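Local coordinates for adherence and virulence protein A (Streptococcus pneumoniae, PDB 6PON) that binds fibronectin and probably contributes to the adherence and virulence of the pneumococcus, at residues G22-I27 against L35-R40; Q29-E34 against T64-P69; S73-V78 against E141-V146; I99-V104 against T117-I122. One frame throughout, in Å; residues are numbered along the deposited sequence.

Contact 1: residues G22-I27 against L35-R40; sequences GRIQKI and LVLQIR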
loop_
_atom_site.group_PDB
_atom_site.type_symbol
_atom_site.label_atom_id
_atom_site.label_comp_id
_atom_site.label_asym_id
_atom_site.label_seq_id
_atom_site.Cartn_x
_atom_site.Cartn_y
_atom_site.Cartn_z
ATOM N N GLY B 22 -28.397 -26.278 17.743
ATOM C CA GLY B 22 -29.380 -27.080 17.062
ATOM C C GLY B 22 -29.297 -28.535 17.479
ATOM O O GLY B 22 -28.433 -28.951 18.257
ATOM N N ARG B 23 -30.222 -29.325 16.940
ATOM C CA ARG B 23 -30.300 -30.752 17.208
ATOM C C ARG B 23 -30.207 -31.488 15.889
ATOM O O ARG B 23 -30.899 -31.130 14.934
ATOM C CB ARG B 23 -31.604 -31.115 17.918
ATOM C CG ARG B 23 -31.661 -30.706 19.381
ATOM C CD ARG B 23 -30.823 -31.663 20.259
ATOM N NE ARG B 23 -30.782 -31.236 21.662
ATOM C CZ ARG B 23 -30.170 -31.900 22.648
ATOM N NH1 ARG B 23 -29.529 -33.042 22.405
ATOM N NH2 ARG B 23 -30.197 -31.421 23.890
ATOM N N ILE B 24 -29.342 -32.498 15.830
ATOM C CA ILE B 24 -29.235 -33.338 14.644
ATOM C C ILE B 24 -30.374 -34.339 14.676
ATOM O O ILE B 24 -30.479 -35.135 15.614
ATOM C CB ILE B 24 -27.885 -34.060 14.583
ATOM C CG1 ILE B 24 -26.743 -33.051 14.526
ATOM C CG2 ILE B 24 -27.840 -34.983 13.378
ATOM C CD1 ILE B 24 -25.406 -33.663 14.786
ATOM N N GLN B 25 -31.224 -34.302 13.649
ATOM C CA GLN B 25 -32.421 -35.120 13.598
ATOM C C GLN B 25 -32.331 -36.281 12.629
ATOM O O GLN B 25 -33.094 -37.240 12.770
ATOM C CB GLN B 25 -33.637 -34.259 13.212
ATOM C CG GLN B 25 -34.228 -33.437 14.348
ATOM C CD GLN B 25 -35.304 -32.481 13.866
ATOM O OE1 GLN B 25 -35.293 -32.049 12.714
ATOM N NE2 GLN B 25 -36.233 -32.139 14.744
ATOM N N LYS B 26 -31.440 -36.225 11.647
ATOM C CA LYS B 26 -31.386 -37.275 10.641
ATOM C C LYS B 26 -29.979 -37.308 10.059
ATOM O O LYS B 26 -29.328 -36.269 9.932
ATOM C CB LYS B 26 -32.452 -37.050 9.560
ATOM C CG LYS B 26 -32.842 -38.300 8.825
ATOM C CD LYS B 26 -33.832 -38.025 7.688
ATOM C CE LYS B 26 -34.008 -39.282 6.793
ATOM N NZ LYS B 26 -35.033 -39.100 5.709
ATOM N N ILE B 27 -29.501 -38.509 9.739
ATOM C CA ILE B 27 -28.124 -38.711 9.313
ATOM C C ILE B 27 -28.139 -39.728 8.179
ATOM O O ILE B 27 -28.551 -40.877 8.378
ATOM C CB ILE B 27 -27.233 -39.195 10.477
ATOM C CG1 ILE B 27 -27.098 -38.126 11.563
ATOM C CG2 ILE B 27 -25.858 -39.580 10.004
ATOM C CD1 ILE B 27 -27.576 -38.606 12.937
ATOM N N LEU B 35 -21.844 -36.934 3.431
ATOM C CA LEU B 35 -22.659 -37.069 4.627
ATOM C C LEU B 35 -23.601 -35.877 4.697
ATOM O O LEU B 35 -23.158 -34.733 4.551
ATOM C CB LEU B 35 -21.770 -37.139 5.884
ATOM C CG LEU B 35 -22.456 -37.100 7.247
ATOM C CD1 LEU B 35 -23.225 -38.409 7.490
ATOM C CD2 LEU B 35 -21.467 -36.795 8.376
ATOM N N VAL B 36 -24.886 -36.138 4.932
ATOM C CA VAL B 36 -25.909 -35.105 5.047
ATOM C C VAL B 36 -26.609 -35.233 6.395
ATOM O O VAL B 36 -27.096 -36.310 6.749
ATOM C CB VAL B 36 -26.927 -35.184 3.897
ATOM C CG1 VAL B 36 -28.026 -34.142 4.081
ATOM C CG2 VAL B 36 -26.228 -34.966 2.579
ATOM N N LEU B 37 -26.671 -34.131 7.135
ATOM C CA LEU B 37 -27.345 -34.063 8.423
ATOM C C LEU B 37 -28.558 -33.148 8.311
ATOM O O LEU B 37 -28.433 -32.005 7.858
ATOM C CB LEU B 37 -26.410 -33.518 9.514
ATOM C CG LEU B 37 -25.000 -34.073 9.661
ATOM C CD1 LEU B 37 -24.325 -33.473 10.877
ATOM C CD2 LEU B 37 -25.042 -35.592 9.787
ATOM N N GLN B 38 -29.723 -33.631 8.735
ATOM C CA GLN B 38 -30.856 -32.750 8.974
ATOM C C GLN B 38 -30.739 -32.216 10.396
ATOM O O GLN B 38 -30.648 -32.999 11.352
ATOM C CB GLN B 38 -32.187 -33.472 8.769
ATOM C CG GLN B 38 -33.356 -32.536 8.487
ATOM C CD GLN B 38 -34.680 -33.104 8.979
ATOM O OE1 GLN B 38 -35.266 -32.593 9.944
ATOM N NE2 GLN B 38 -35.159 -34.168 8.322
ATOM N N ILE B 39 -30.711 -30.893 10.536
ATOM C CA ILE B 39 -30.490 -30.248 11.824
ATOM C C ILE B 39 -31.616 -29.264 12.071
ATOM O O ILE B 39 -31.886 -28.406 11.226
ATOM C CB ILE B 39 -29.130 -29.525 11.878
ATOM C CG1 ILE B 39 -27.972 -30.518 11.820
ATOM C CG2 ILE B 39 -29.018 -28.655 13.120
ATOM C CD1 ILE B 39 -26.665 -29.872 11.361
ATOM N N ARG B 40 -32.265 -29.381 13.224
ATOM C CA ARG B 40 -33.275 -28.422 13.645
ATOM C C ARG B 40 -32.619 -27.382 14.536
ATOM O O ARG B 40 -31.887 -27.730 15.470
ATOM C CB ARG B 40 -34.415 -29.112 14.397
ATOM C CG ARG B 40 -35.433 -28.144 14.984
ATOM C CD ARG B 40 -36.731 -28.852 15.323
ATOM N NE ARG B 40 -37.785 -27.913 15.693
ATOM C CZ ARG B 40 -38.531 -27.231 14.822
ATOM N NH1 ARG B 40 -38.338 -27.360 13.509
ATOM N NH2 ARG B 40 -39.471 -26.406 15.272
#

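Contact 2: residues Q29-E34 against T64-P69; sequences QPFEQE and TTFENP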
loop_
_atom_site.group_PDB
_atom_site.type_symbol
_atom_site.label_atom_id
_atom_site.label_comp_id
_atom_site.label_asym_id
_atom_site.label_seq_id
_atom_site.Cartn_x
_atom_site.Cartn_y
_atom_site.Cartn_z
ATOM N N GLN B 29 -26.043 -40.981 4.209
ATOM C CA GLN B 29 -24.886 -41.032 3.318
ATOM C C GLN B 29 -25.400 -41.207 1.886
ATOM O O GLN B 29 -25.384 -42.324 1.346
ATOM C CB GLN B 29 -23.962 -42.180 3.723
ATOM C CG GLN B 29 -22.701 -42.391 2.907
ATOM C CD GLN B 29 -21.842 -43.531 3.459
ATOM O OE1 GLN B 29 -22.270 -44.253 4.367
ATOM N NE2 GLN B 29 -20.628 -43.693 2.918
ATOM N N PRO B 30 -25.877 -40.131 1.242
ATOM C CA PRO B 30 -26.425 -40.293 -0.122
ATOM C C PRO B 30 -25.405 -40.787 -1.131
ATOM O O PRO B 30 -25.734 -41.636 -1.966
ATOM C CB PRO B 30 -26.959 -38.893 -0.477
ATOM C CG PRO B 30 -26.432 -37.975 0.547
ATOM C CD PRO B 30 -26.056 -38.765 1.769
ATOM N N PHE B 31 -24.171 -40.302 -1.075
ATOM C CA PHE B 31 -23.099 -40.847 -1.894
ATOM C C PHE B 31 -22.006 -41.387 -0.983
ATOM O O PHE B 31 -21.999 -41.128 0.224
ATOM C CB PHE B 31 -22.554 -39.790 -2.855
ATOM C CG PHE B 31 -23.604 -39.234 -3.761
ATOM C CD1 PHE B 31 -24.025 -39.954 -4.870
ATOM C CD2 PHE B 31 -24.205 -38.013 -3.484
ATOM C CE1 PHE B 31 -25.012 -39.447 -5.711
ATOM C CE2 PHE B 31 -25.186 -37.500 -4.309
ATOM C CZ PHE B 31 -25.596 -38.220 -5.426
ATOM N N GLU B 32 -21.076 -42.143 -1.576
ATOM C CA GLU B 32 -20.105 -42.881 -0.773
ATOM C C GLU B 32 -19.326 -41.958 0.156
ATOM O O GLU B 32 -19.143 -42.262 1.343
ATOM C CB GLU B 32 -19.154 -43.665 -1.679
ATOM C CG GLU B 32 -18.490 -44.839 -0.982
ATOM C CD GLU B 32 -19.427 -46.035 -0.830
ATOM O OE1 GLU B 32 -19.215 -47.059 -1.517
ATOM O OE2 GLU B 32 -20.390 -45.963 -0.032
ATOM N N GLN B 33 -18.871 -40.817 -0.353
ATOM C CA GLN B 33 -18.027 -39.933 0.436
ATOM C C GLN B 33 -18.755 -38.659 0.834
ATOM O O GLN B 33 -18.132 -37.611 1.018
ATOM C CB GLN B 33 -16.751 -39.589 -0.318
ATOM C CG GLN B 33 -16.187 -40.730 -1.150
ATOM C CD GLN B 33 -15.195 -40.210 -2.167
ATOM O OE1 GLN B 33 -14.036 -39.934 -1.827
ATOM N NE2 GLN B 33 -15.649 -40.032 -3.420
ATOM N N GLU B 34 -20.071 -38.725 0.961
ATOM C CA GLU B 34 -20.835 -37.550 1.331
ATOM C C GLU B 34 -21.753 -37.870 2.497
ATOM O O GLU B 34 -22.363 -38.938 2.551
ATOM C CB GLU B 34 -21.631 -37.023 0.133
ATOM C CG GLU B 34 -20.769 -36.812 -1.093
ATOM C CD GLU B 34 -21.287 -35.722 -1.997
ATOM O OE1 GLU B 34 -20.470 -35.177 -2.770
ATOM O OE2 GLU B 34 -22.492 -35.394 -1.938
ATOM N N THR B 64 -30.725 -28.728 -1.539
ATOM C CA THR B 64 -30.917 -29.871 -2.415
ATOM C C THR B 64 -31.464 -31.072 -1.638
ATOM O O THR B 64 -31.371 -31.160 -0.412
ATOM C CB THR B 64 -29.608 -30.243 -3.118
ATOM O OG1 THR B 64 -28.664 -30.710 -2.157
ATOM C CG2 THR B 64 -29.010 -29.033 -3.826
ATOM N N THR B 65 -32.068 -31.991 -2.382
ATOM C CA THR B 65 -32.626 -33.226 -1.854
ATOM C C THR B 65 -31.810 -34.411 -2.347
ATOM O O THR B 65 -31.266 -34.399 -3.455
ATOM C CB THR B 65 -34.074 -33.418 -2.293
ATOM O OG1 THR B 65 -34.116 -33.443 -3.728
ATOM C CG2 THR B 65 -34.948 -32.290 -1.765
ATOM N N PHE B 66 -31.739 -35.439 -1.522
ATOM C CA PHE B 66 -30.858 -36.557 -1.794
ATOM C C PHE B 66 -31.665 -37.834 -1.717
ATOM O O PHE B 66 -32.604 -37.934 -0.926
ATOM C CB PHE B 66 -29.691 -36.606 -0.801
ATOM C CG PHE B 66 -28.891 -35.324 -0.733
ATOM C CD1 PHE B 66 -27.732 -35.176 -1.473
ATOM C CD2 PHE B 66 -29.307 -34.271 0.070
ATOM C CE1 PHE B 66 -27.002 -34.011 -1.413
ATOM C CE2 PHE B 66 -28.583 -33.090 0.134
ATOM C CZ PHE B 66 -27.421 -32.964 -0.606
ATOM N N GLU B 67 -31.298 -38.799 -2.550
ATOM C CA GLU B 67 -31.864 -40.142 -2.491
ATOM C C GLU B 67 -31.023 -40.980 -1.535
ATOM O O GLU B 67 -29.886 -41.350 -1.852
ATOM C CB GLU B 67 -31.898 -40.781 -3.873
ATOM C CG GLU B 67 -32.078 -39.789 -4.995
ATOM C CD GLU B 67 -32.708 -40.413 -6.209
ATOM O OE1 GLU B 67 -33.818 -39.968 -6.583
ATOM O OE2 GLU B 67 -32.103 -41.357 -6.772
ATOM N N ASN B 68 -31.582 -41.292 -0.376
ATOM C CA ASN B 68 -30.842 -42.072 0.592
ATOM C C ASN B 68 -30.769 -43.529 0.151
ATOM O O ASN B 68 -31.593 -43.988 -0.645
ATOM C CB ASN B 68 -31.486 -41.955 1.966
ATOM C CG ASN B 68 -31.459 -40.533 2.483
ATOM O OD1 ASN B 68 -30.497 -39.802 2.232
ATOM N ND2 ASN B 68 -32.523 -40.120 3.187
ATOM N N PRO B 69 -29.762 -44.262 0.609
ATOM C CA PRO B 69 -29.685 -45.692 0.284
ATOM C C PRO B 69 -30.710 -46.486 1.086
ATOM O O PRO B 69 -31.308 -46.004 2.050
ATOM C CB PRO B 69 -28.240 -46.087 0.639
ATOM C CG PRO B 69 -27.700 -44.967 1.480
ATOM C CD PRO B 69 -28.514 -43.731 1.200
HETATM O O HOH W 1 -27.991 -40.434 -3.757
#

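Contact 3: residues S73-V78 against E141-V146; sequences STFIMV and EVIKHV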
loop_
_atom_site.group_PDB
_atom_site.type_symbol
_atom_site.label_atom_id
_atom_site.label_comp_id
_atom_site.label_asym_id
_atom_site.label_seq_id
_atom_site.Cartn_x
_atom_site.Cartn_y
_atom_site.Cartn_z
ATOM N N SER B 73 -25.036 -47.809 5.845
ATOM C CA SER B 73 -23.767 -48.503 5.928
ATOM C C SER B 73 -23.368 -48.687 7.386
ATOM O O SER B 73 -23.925 -48.069 8.291
ATOM C CB SER B 73 -22.677 -47.716 5.206
ATOM O OG SER B 73 -22.531 -46.423 5.784
ATOM N N THR B 74 -22.349 -49.527 7.601
ATOM C CA THR B 74 -21.713 -49.580 8.914
ATOM C C THR B 74 -21.312 -48.179 9.381
ATOM O O THR B 74 -21.531 -47.814 10.542
ATOM C CB THR B 74 -20.491 -50.512 8.862
ATOM O OG1 THR B 74 -20.909 -51.852 8.585
ATOM C CG2 THR B 74 -19.725 -50.503 10.186
ATOM N N PHE B 75 -20.737 -47.376 8.475
ATOM C CA PHE B 75 -20.320 -46.025 8.830
ATOM C C PHE B 75 -21.469 -45.237 9.434
ATOM O O PHE B 75 -21.297 -44.554 10.446
ATOM C CB PHE B 75 -19.776 -45.314 7.590
ATOM C CG PHE B 75 -19.533 -43.819 7.768
ATOM C CD1 PHE B 75 -18.393 -43.352 8.429
ATOM C CD2 PHE B 75 -20.409 -42.892 7.221
ATOM C CE1 PHE B 75 -18.144 -42.001 8.561
ATOM C CE2 PHE B 75 -20.171 -41.540 7.351
ATOM C CZ PHE B 75 -19.024 -41.087 8.027
ATOM N N ILE B 76 -22.658 -45.346 8.841
ATOM C CA ILE B 76 -23.763 -44.482 9.226
ATOM C C ILE B 76 -24.342 -44.903 10.567
ATOM O O ILE B 76 -24.683 -44.052 11.405
ATOM C CB ILE B 76 -24.832 -44.472 8.125
ATOM C CG1 ILE B 76 -24.306 -43.710 6.908
ATOM C CG2 ILE B 76 -26.108 -43.807 8.638
ATOM C CD1 ILE B 76 -24.232 -42.221 7.144
ATOM N N MET B 77 -24.467 -46.214 10.796
ATOM C CA MET B 77 -25.019 -46.694 12.061
ATOM C C MET B 77 -24.146 -46.283 13.234
ATOM O O MET B 77 -24.662 -45.968 14.311
ATOM C CB MET B 77 -25.177 -48.220 12.042
ATOM C CG MET B 77 -25.779 -48.771 10.761
ATOM S SD MET B 77 -26.004 -50.561 10.764
ATOM C CE MET B 77 -27.719 -50.506 11.182
ATOM N N VAL B 78 -22.821 -46.304 13.056
ATOM C CA VAL B 78 -21.928 -45.797 14.100
ATOM C C VAL B 78 -22.138 -44.298 14.304
ATOM O O VAL B 78 -22.180 -43.816 15.438
ATOM C CB VAL B 78 -20.454 -46.128 13.779
ATOM C CG1 VAL B 78 -19.519 -45.559 14.857
ATOM C CG2 VAL B 78 -20.257 -47.623 13.668
ATOM N N GLU B 141 -15.489 -43.763 13.846
ATOM C CA GLU B 141 -15.785 -44.212 12.486
ATOM C C GLU B 141 -15.320 -43.123 11.517
ATOM O O GLU B 141 -15.087 -41.977 11.910
ATOM C CB GLU B 141 -17.283 -44.541 12.337
ATOM C CG GLU B 141 -17.753 -45.258 11.081
ATOM C CD GLU B 141 -16.835 -46.353 10.530
ATOM O OE1 GLU B 141 -17.218 -47.543 10.560
ATOM O OE2 GLU B 141 -15.755 -46.026 9.990
ATOM N N VAL B 142 -15.144 -43.499 10.256
ATOM C CA VAL B 142 -14.474 -42.613 9.317
ATOM C C VAL B 142 -14.865 -43.026 7.908
ATOM O O VAL B 142 -14.822 -44.212 7.559
ATOM C CB VAL B 142 -12.946 -42.631 9.512
ATOM C CG1 VAL B 142 -12.430 -44.063 9.598
ATOM C CG2 VAL B 142 -12.258 -41.909 8.371
ATOM N N ILE B 143 -15.245 -42.045 7.084
ATOM C CA ILE B 143 -15.957 -42.376 5.864
ATOM C C ILE B 143 -15.054 -43.021 4.827
ATOM O O ILE B 143 -15.546 -43.760 3.970
ATOM C CB ILE B 143 -16.662 -41.127 5.319
ATOM C CG1 ILE B 143 -17.940 -41.533 4.582
ATOM C CG2 ILE B 143 -15.714 -40.304 4.436
ATOM C CD1 ILE B 143 -18.789 -40.354 4.189
ATOM N N LYS B 144 -13.743 -42.795 4.886
ATOM C CA LYS B 144 -12.802 -43.474 3.997
ATOM C C LYS B 144 -11.739 -44.154 4.849
ATOM O O LYS B 144 -10.798 -43.499 5.309
ATOM C CB LYS B 144 -12.166 -42.507 3.011
ATOM C CG LYS B 144 -12.808 -42.550 1.639
ATOM C CD LYS B 144 -11.975 -41.791 0.608
ATOM C CE LYS B 144 -12.158 -40.300 0.738
ATOM N NZ LYS B 144 -11.067 -39.540 0.055
ATOM N N HIS B 145 -11.876 -45.465 5.054
ATOM C CA HIS B 145 -10.875 -46.190 5.827
ATOM C C HIS B 145 -9.544 -46.208 5.085
ATOM O O HIS B 145 -9.497 -46.366 3.864
ATOM C CB HIS B 145 -11.342 -47.614 6.112
ATOM C CG HIS B 145 -12.495 -47.690 7.061
ATOM N ND1 HIS B 145 -12.852 -48.855 7.709
ATOM C CD2 HIS B 145 -13.377 -46.747 7.470
ATOM C CE1 HIS B 145 -13.896 -48.623 8.486
ATOM N NE2 HIS B 145 -14.238 -47.354 8.357
ATOM N N VAL B 146 -8.455 -45.994 5.820
ATOM C CA VAL B 146 -7.104 -46.065 5.261
ATOM C C VAL B 146 -6.268 -46.883 6.230
ATOM O O VAL B 146 -6.015 -46.444 7.357
ATOM C CB VAL B 146 -6.467 -44.686 5.030
ATOM C CG1 VAL B 146 -5.318 -44.801 4.009
ATOM C CG2 VAL B 146 -7.501 -43.655 4.575
#

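Contact 4: residues I99-V104 against T117-I122; sequences IVEITV and TLIIEI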
loop_
_atom_site.group_PDB
_atom_site.type_symbol
_atom_site.label_atom_id
_atom_site.label_comp_id
_atom_site.label_asym_id
_atom_site.label_seq_id
_atom_site.Cartn_x
_atom_site.Cartn_y
_atom_site.Cartn_z
ATOM N N ILE B 99 -10.171 -27.509 7.429
ATOM C CA ILE B 99 -10.625 -28.492 8.409
ATOM C C ILE B 99 -11.692 -27.857 9.283
ATOM O O ILE B 99 -11.475 -26.774 9.841
ATOM C CB ILE B 99 -9.484 -28.995 9.311
ATOM C CG1 ILE B 99 -8.273 -29.376 8.477
ATOM C CG2 ILE B 99 -9.971 -30.172 10.176
ATOM C CD1 ILE B 99 -7.169 -29.940 9.275
ATOM N N VAL B 100 -12.818 -28.552 9.453
ATOM C CA VAL B 100 -13.886 -28.095 10.337
ATOM C C VAL B 100 -14.172 -29.152 11.386
ATOM O O VAL B 100 -14.256 -30.349 11.081
ATOM C CB VAL B 100 -15.178 -27.753 9.575
ATOM C CG1 VAL B 100 -16.251 -27.357 10.558
ATOM C CG2 VAL B 100 -14.909 -26.634 8.584
ATOM N N GLU B 101 -14.348 -28.693 12.624
ATOM C CA GLU B 101 -14.659 -29.545 13.755
ATOM C C GLU B 101 -15.988 -29.112 14.354
ATOM O O GLU B 101 -16.200 -27.925 14.636
ATOM C CB GLU B 101 -13.549 -29.504 14.802
ATOM C CG GLU B 101 -12.246 -30.105 14.279
ATOM C CD GLU B 101 -11.156 -30.154 15.320
ATOM O OE1 GLU B 101 -11.283 -29.476 16.355
ATOM O OE2 GLU B 101 -10.174 -30.886 15.103
ATOM N N ILE B 102 -16.870 -30.089 14.530
ATOM C CA ILE B 102 -18.210 -29.901 15.046
ATOM C C ILE B 102 -18.286 -30.720 16.321
ATOM O O ILE B 102 -18.251 -31.961 16.271
ATOM C CB ILE B 102 -19.281 -30.353 14.044
ATOM C CG1 ILE B 102 -19.171 -29.540 12.755
ATOM C CG2 ILE B 102 -20.672 -30.274 14.702
ATOM C CD1 ILE B 102 -19.999 -30.066 11.613
ATOM N N THR B 103 -18.388 -30.044 17.457
ATOM C CA THR B 103 -18.495 -30.741 18.726
ATOM C C THR B 103 -19.965 -30.919 19.078
ATOM O O THR B 103 -20.778 -29.996 18.925
ATOM C CB THR B 103 -17.755 -29.997 19.838
ATOM O OG1 THR B 103 -16.445 -29.671 19.381
ATOM C CG2 THR B 103 -17.598 -30.882 21.029
ATOM N N VAL B 104 -20.299 -32.128 19.525
ATOM C CA VAL B 104 -21.663 -32.513 19.853
ATOM C C VAL B 104 -21.665 -33.253 21.177
ATOM O O VAL B 104 -20.679 -33.873 21.586
ATOM C CB VAL B 104 -22.307 -33.418 18.786
ATOM C CG1 VAL B 104 -22.269 -32.749 17.434
ATOM C CG2 VAL B 104 -21.599 -34.775 18.769
ATOM N N THR B 117 -16.654 -35.414 18.361
ATOM C CA THR B 117 -16.306 -34.362 17.409
ATOM C C THR B 117 -16.435 -34.910 15.995
ATOM O O THR B 117 -15.834 -35.940 15.668
ATOM C CB THR B 117 -14.881 -33.855 17.621
ATOM O OG1 THR B 117 -14.652 -33.599 19.012
ATOM C CG2 THR B 117 -14.656 -32.573 16.808
ATOM N N LEU B 118 -17.222 -34.237 15.166
ATOM C CA LEU B 118 -17.366 -34.605 13.765
ATOM C C LEU B 118 -16.432 -33.705 12.970
ATOM O O LEU B 118 -16.563 -32.482 13.027
ATOM C CB LEU B 118 -18.819 -34.460 13.310
ATOM C CG LEU B 118 -19.157 -34.770 11.848
ATOM C CD1 LEU B 118 -18.921 -36.233 11.517
ATOM C CD2 LEU B 118 -20.584 -34.358 11.547
ATOM N N ILE B 119 -15.473 -34.306 12.266
ATOM C CA ILE B 119 -14.379 -33.592 11.614
ATOM C C ILE B 119 -14.440 -33.842 10.114
ATOM O O ILE B 119 -14.477 -35.002 9.677
ATOM C CB ILE B 119 -13.004 -34.044 12.137
ATOM C CG1 ILE B 119 -12.899 -33.925 13.658
ATOM C CG2 ILE B 119 -11.888 -33.280 11.405
ATOM C CD1 ILE B 119 -11.567 -34.467 14.227
ATOM N N ILE B 120 -14.396 -32.764 9.322
ATOM C CA ILE B 120 -14.227 -32.885 7.879
ATOM C C ILE B 120 -12.896 -32.247 7.501
ATOM O O ILE B 120 -12.602 -31.120 7.908
ATOM C CB ILE B 120 -15.395 -32.266 7.078
ATOM C CG1 ILE B 120 -15.142 -32.424 5.577
ATOM C CG2 ILE B 120 -15.637 -30.769 7.423
ATOM C CD1 ILE B 120 -16.277 -31.918 4.694
ATOM N N GLU B 121 -12.087 -32.992 6.753
ATOM C CA GLU B 121 -10.829 -32.524 6.196
ATOM C C GLU B 121 -10.998 -32.472 4.690
ATOM O O GLU B 121 -11.285 -33.499 4.062
ATOM C CB GLU B 121 -9.676 -33.459 6.558
ATOM C CG GLU B 121 -9.552 -33.774 8.034
ATOM C CD GLU B 121 -8.590 -34.919 8.264
ATOM O OE1 GLU B 121 -8.119 -35.478 7.237
ATOM O OE2 GLU B 121 -8.304 -35.249 9.443
ATOM N N ILE B 122 -10.834 -31.285 4.123
ATOM C CA ILE B 122 -10.981 -31.073 2.691
ATOM C C ILE B 122 -9.569 -30.913 2.149
ATOM O O ILE B 122 -9.003 -29.819 2.136
ATOM C CB ILE B 122 -11.873 -29.882 2.389
ATOM C CG1 ILE B 122 -13.243 -30.143 3.012
ATOM C CG2 ILE B 122 -11.994 -29.680 0.894
ATOM C CD1 ILE B 122 -14.077 -28.914 3.182
#

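Contact 1: residues G22-I27 against L35-R40
Ile24, Ile27, Leu37 and Ile39 form the apolar face of an antiparallel beta hairpin, strands 23-28 and 34-41, whose pairing is interrupted by a classic beta bulge. Ile24 and Ile39 make a non-hydrogen-bonded pair and run alongside each other in the same direction. Both place CG1 anti to the carbonyl carbon (chi1 -61° and -67°), and these branches meet at 3.9 Å between Ile24 CG1 and Ile39 CG1. Ile27 lies beside Leu37 in the same manner, with Ile27 CG1 3.7 Å from Leu37 CD2, while its other branch, CG2, reaches Leu35 CD1 at 3.8 Å. Strand 87-93 packs on this layer through Ile88, which touches Ile24 and Ile39, and helix 74-83 adds Leu83 against Ile27.

The bulge is evident in the backbone bonds. Gln38 O accepts from Gln25 N at 2.7 Å and weakly from Lys26 N at 3.3 Å, so two residues of one strand face a single residue of the other, and Gln38 N returns a bond to Lys26 O at 2.9 Å. On the polar face, Lys26 CB rests 3.7 Å from Gln38 CB. Gln25, the extra residue of the bulge, leans toward the partner strand, and its chain crosses the aliphatic part of Arg40. At the outer end Arg23 sends its guanidinium away to Gly85 O, but its backbone stays paired: Arg23 N donates to Arg40 O at 2.7 Å.

Contact 2: residues Q29-E34 against T64-P69
The loop of a beta hairpin, residues 29-34 between strands 23-28 and 34-41, meets the irregular segment 64-69 mainly through Pro30 and Phe66. A type I turn from Phe31 to Glu34 closes the loop. Pro30 CB lies 3.6 Å from Phe66 CB, and Pro30 CG approaches the ring at Phe66 CD1, 3.7 Å away. Phe66 has CG anti to the carbonyl carbon (chi1 -55°), and the CD1 side of its ring meets the proline. Phe31 CE2 comes up to the edge of the Phe66 ring at a looser 4.5 Å from Phe66 CD1. Pro69 CD sits 3.4 Å from Gln29 O.

No direct hydrogen bond joins the two segments, but one water links them, donating to Pro30 O at 3.1 Å and to Glu67 O at 2.8 Å; it lies over one face of the Phe31 ring, offset toward the rim. Inside the loop, Gln29 NE2 donates to Glu32 O at 2.6 Å, nearly in the plane of its own amide, and so ties the loop's start to its turn. The amide oxygen of Gln29 bonds Ser73, and Phe75 and Ile76 of helix 74-83 also touch Gln29, while Phe66 packs on Val36 of strand 34-41 and Arg47 of strand 44-51.

Contact 3: residues S73-V78 against E141-V146
Phe75 drives its ring between Glu141 and Ile143, and this is the tight part of the contact. Its CG is anti to the backbone N (chi1 170°), which carries the ring from the first turn of helix 74-83 toward strand 139-142. Ile143 CG1 stands over one face, 3.7 Å from the ring centroid of Phe75 and 17° off the normal, a CH-pi contact. Phe75 CE1 reaches the backbone at Ile143 N, 3.3 Å away, and Phe75 CD1 is equally near Glu141 CG. Val78 CG1 completes the packing at 3.5 Å from Glu141 CB, the two side chains crossing at about a right angle.

The looser side is at Thr74, whose CG2 is 3.9 Å from Glu141 OE1. No hydrogen bond crosses the contact; the Glu141 chain bends at chi2 (39°), and its OE2 is gripped from within its own segment. It takes NE2 of the exposed His145 on the syn lone pair at 2.6 Å and Val142 N on the anti one, a pairing that fixes the carboxylate's rotation. Ser73 OG caps the helix by accepting from Ile76 N. The whole is an N-capped helix docked by an aromatic residue onto the end of an antiparallel sheet's outermost strand and the residue that follows it.

Contact 4: residues I99-V104 against T117-I122
Ile99 and Ile119 extend in parallel from neighbouring strands of an antiparallel hairpin, 99-107 and 113-121. Each holds CG2 anti to its backbone N, and these methyls meet at 3.9 Å between Ile99 CG2 and Ile119 CG2. Glu101 runs next to Ile119 in the same sense: chi1 -66° sets Glu101 CG 3.9 Å from Ile119 CG1, and the chain beyond is extended. Glu101 CB touches the methyl Thr117 CG2 at 3.8 Å. An acidic side chain thus lends its aliphatic part to the packing on this face. On the other face, with Val100, Ile102, Leu118 and Ile120, the pairs meet close to the backbone: Val100 CB is 3.7 Å from Ile120 CG2, and Ile102 CB is 4.2 Å from Leu118 CB. Leu48 and Leu50 touch Ile102 and Ile120 respectively, so that face looks onto the four-stranded sheet containing strand 44-51.

The register is unbroken. Val100 and Ile120 exchange two backbone hydrogen bonds, and Ile102 and Leu118 two more; the segments' N-to-C directions make 165°, close to antiparallel. The buried carboxylate of Glu121, on the face of Ile119, is satisfied by a salt bridge to Arg154 and a hydrogen bond to Tyr162 OH. At the Thr117 end, Leu118 N donates to Ile102 O at 2.7 Å.

In the fold
Contacts 1 and 4 are hairpins from two different antiparallel sheets, and they pack on each other: Leu37 and Leu35 of contact 1 touch Leu118 of contact 4. Contact 4 is buried and regular; contact 1 is bulged, with one apolar face and one bearing exposed charges. Contact 2 lies at the surface, relying on proline, aromatic and water contacts; its segment 29-34 is the loop that joins the two strands of contact 1, and Pro30 packs on Val36. Contact 3, partly buried, brings helix 74-83 to the edge of the sheet containing contact 4, without touching contact 4 itself. Glu32 O against Ile143 CD1 joins contacts 2 and 3, and Ile76 carries the helix onto contact 1.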